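Long-range contact in Non-structural protein 9 (PDB 5C94), which forms a homodimer and binds RNA, probably as an accessory subunit of the coronavirus replication machinery: residues T16-A21 and S29-C34. Sequence-based numbering, arbitrary orientation.
Sequences TKACVA and SVESKC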
loop_
_atom_site.group_PDB
_atom_site.type_symbol
_atom_site.label_atom_id
_atom_site.label_comp_id
_atom_site.label_asym_id
_atom_site.label_seq_id
_atom_site.Cartn_x
_atom_site.Cartn_y
_atom_site.Cartn_z
ATOM N N THR A 16 4.949 -7.226 -10.837
ATOM C CA THR A 16 6.350 -7.534 -10.633
ATOM C C THR A 16 6.995 -7.904 -11.957
ATOM O O THR A 16 6.384 -8.604 -12.755
ATOM C CB THR A 16 6.478 -8.672 -9.583
ATOM O OG1 THR A 16 6.704 -8.084 -8.299
ATOM C CG2 THR A 16 7.573 -9.621 -9.894
ATOM N N LYS A 17 8.201 -7.396 -12.218
ATOM C CA LYS A 17 8.980 -7.861 -13.372
ATOM C C LYS A 17 10.475 -7.627 -13.119
ATOM O O LYS A 17 10.848 -6.840 -12.247
ATOM C CB LYS A 17 8.524 -7.174 -14.676
ATOM C CG LYS A 17 9.020 -5.738 -14.872
ATOM C CD LYS A 17 8.371 -5.047 -16.080
ATOM C CE LYS A 17 8.497 -3.506 -15.985
ATOM N NZ LYS A 17 7.732 -2.745 -17.036
ATOM N N ALA A 18 11.328 -8.330 -13.856
ATOM C CA ALA A 18 12.758 -8.127 -13.692
ATOM C C ALA A 18 13.153 -6.791 -14.268
ATOM O O ALA A 18 12.496 -6.269 -15.171
ATOM C CB ALA A 18 13.560 -9.233 -14.353
ATOM N N CYS A 19 14.234 -6.244 -13.726
ATOM C CA CYS A 19 14.875 -5.060 -14.268
ATOM C C CYS A 19 16.324 -5.150 -13.886
ATOM O O CYS A 19 16.747 -6.143 -13.302
ATOM C CB CYS A 19 14.262 -3.778 -13.724
ATOM S SG CYS A 19 14.526 -3.546 -11.942
ATOM N N VAL A 20 17.079 -4.100 -14.191
ATOM C CA VAL A 20 18.489 -4.047 -13.832
ATOM C C VAL A 20 18.746 -2.782 -13.027
ATOM O O VAL A 20 18.022 -1.803 -13.154
ATOM C CB VAL A 20 19.413 -4.092 -15.085
ATOM C CG1 VAL A 20 19.277 -5.417 -15.797
ATOM C CG2 VAL A 20 19.061 -2.967 -16.047
ATOM N N ALA A 21 19.780 -2.814 -12.197
ATOM C CA ALA A 21 20.121 -1.697 -11.334
ATOM C C ALA A 21 21.623 -1.715 -11.123
ATOM O O ALA A 21 22.290 -2.676 -11.508
ATOM C CB ALA A 21 19.381 -1.787 -10.011
ATOM N N SER A 29 24.199 -3.437 -13.763
ATOM C CA SER A 29 24.482 -4.812 -14.121
ATOM C C SER A 29 23.885 -5.799 -13.133
ATOM O O SER A 29 24.137 -7.003 -13.225
ATOM C CB SER A 29 25.993 -5.019 -14.212
ATOM O OG SER A 29 26.604 -4.791 -12.945
ATOM N N VAL A 30 23.117 -5.285 -12.174
ATOM C CA VAL A 30 22.555 -6.121 -11.132
ATOM C C VAL A 30 21.078 -6.395 -11.364
ATOM O O VAL A 30 20.240 -5.502 -11.174
ATOM C CB VAL A 30 22.736 -5.487 -9.743
ATOM C CG1 VAL A 30 22.180 -6.420 -8.637
ATOM C CG2 VAL A 30 24.193 -5.172 -9.507
ATOM N N GLU A 31 20.760 -7.626 -11.762
ATOM C CA GLU A 31 19.373 -8.000 -12.029
ATOM C C GLU A 31 18.594 -7.867 -10.746
ATOM O O GLU A 31 19.041 -8.323 -9.700
ATOM C CB GLU A 31 19.251 -9.427 -12.572
ATOM C CG GLU A 31 17.848 -9.768 -13.101
ATOM C CD GLU A 31 17.767 -11.172 -13.682
ATOM O OE1 GLU A 31 18.542 -11.477 -14.616
ATOM O OE2 GLU A 31 16.928 -11.967 -13.207
ATOM N N SER A 32 17.447 -7.208 -10.829
ATOM C CA SER A 32 16.641 -6.948 -9.659
ATOM C C SER A 32 15.186 -7.094 -10.029
ATOM O O SER A 32 14.849 -7.326 -11.186
ATOM C CB SER A 32 16.908 -5.549 -9.100
ATOM O OG SER A 32 18.294 -5.251 -9.095
ATOM N N LYS A 33 14.341 -6.963 -9.020
ATOM C CA LYS A 33 12.902 -7.087 -9.144
ATOM C C LYS A 33 12.265 -5.703 -8.968
ATOM O O LYS A 33 12.514 -5.033 -7.957
ATOM C CB LYS A 33 12.385 -8.067 -8.087
ATOM C CG LYS A 33 10.965 -8.575 -8.293
ATOM C CD LYS A 33 10.376 -8.938 -6.937
ATOM C CE LYS A 33 9.656 -10.266 -6.962
ATOM N NZ LYS A 33 10.624 -11.354 -7.246
ATOM N N CYS A 34 11.463 -5.254 -9.931
ATOM C CA CYS A 34 10.774 -3.982 -9.735
ATOM C C CYS A 34 9.263 -4.153 -9.517
ATOM O O CYS A 34 8.649 -5.106 -9.978
ATOM C CB CYS A 34 11.054 -3.023 -10.900
ATOM S SG CYS A 34 10.019 -3.165 -12.347
#
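C19 and S32 pair backbone to backbone in the antiparallel beta hairpin of strands 12-22 and 30-39, towards its turn. C19 N donates to S32 O, and S32 N returns a bond to C19 O with an N-H...O angle of 172°. K17 with C34 and A21 with V30 are hydrogen-bonded pairs of the same kind, with C34 N 2.9 Å from K17 O. A18 with K33 and V20 with E31 are the non-hydrogen-bonded pairs between them.

The side chains of K17, C19, A21, V30, S32 and C34 share one face of the sheet. C19 SG lies 3.7 Å from C34 CB, reaching diagonally past its direct partner S32. C34 SG in turn meets the aliphatic CG of K17, also at 3.7 Å. C34 carries SG between its backbone N and carbonyl carbon (chi1 85°), which brings the sulfur close to the K17 chain. The two thiols make separate contacts and no disulfide.

S32 OG turns back along its own strand and donates to V30 O at 2.9 Å. A21 N reaches the same oxygen from the opposite face of the carbonyl plane, with a bent N-H...O angle of 135°. A21 CB packs 3.7 Å from S32 OG. Where the second strand begins, S29 and V30 stand opposite the single A21 in a classic beta bulge; V30 N, not S29 N, bonds to A21 O. Away from the turn, T16 CG2 touches K33 CE at 3.7 Å as the side chains cross obliquely.

In the antiparallel sheet of nsp9, strand 42-50 lies next to 30-39. Its I48 packs on C19, A21 and C34, while L55 covers A21 and S32. Y36 makes a cation-pi contact with K17. C19, A21, S32 and C34 are thus buried on one face; the other, with A18, V20, E31 and K33, is more open to solvent. By accepting from both A21 N and S32 OG, V30 O ties the buried hydroxyl to the bulged end.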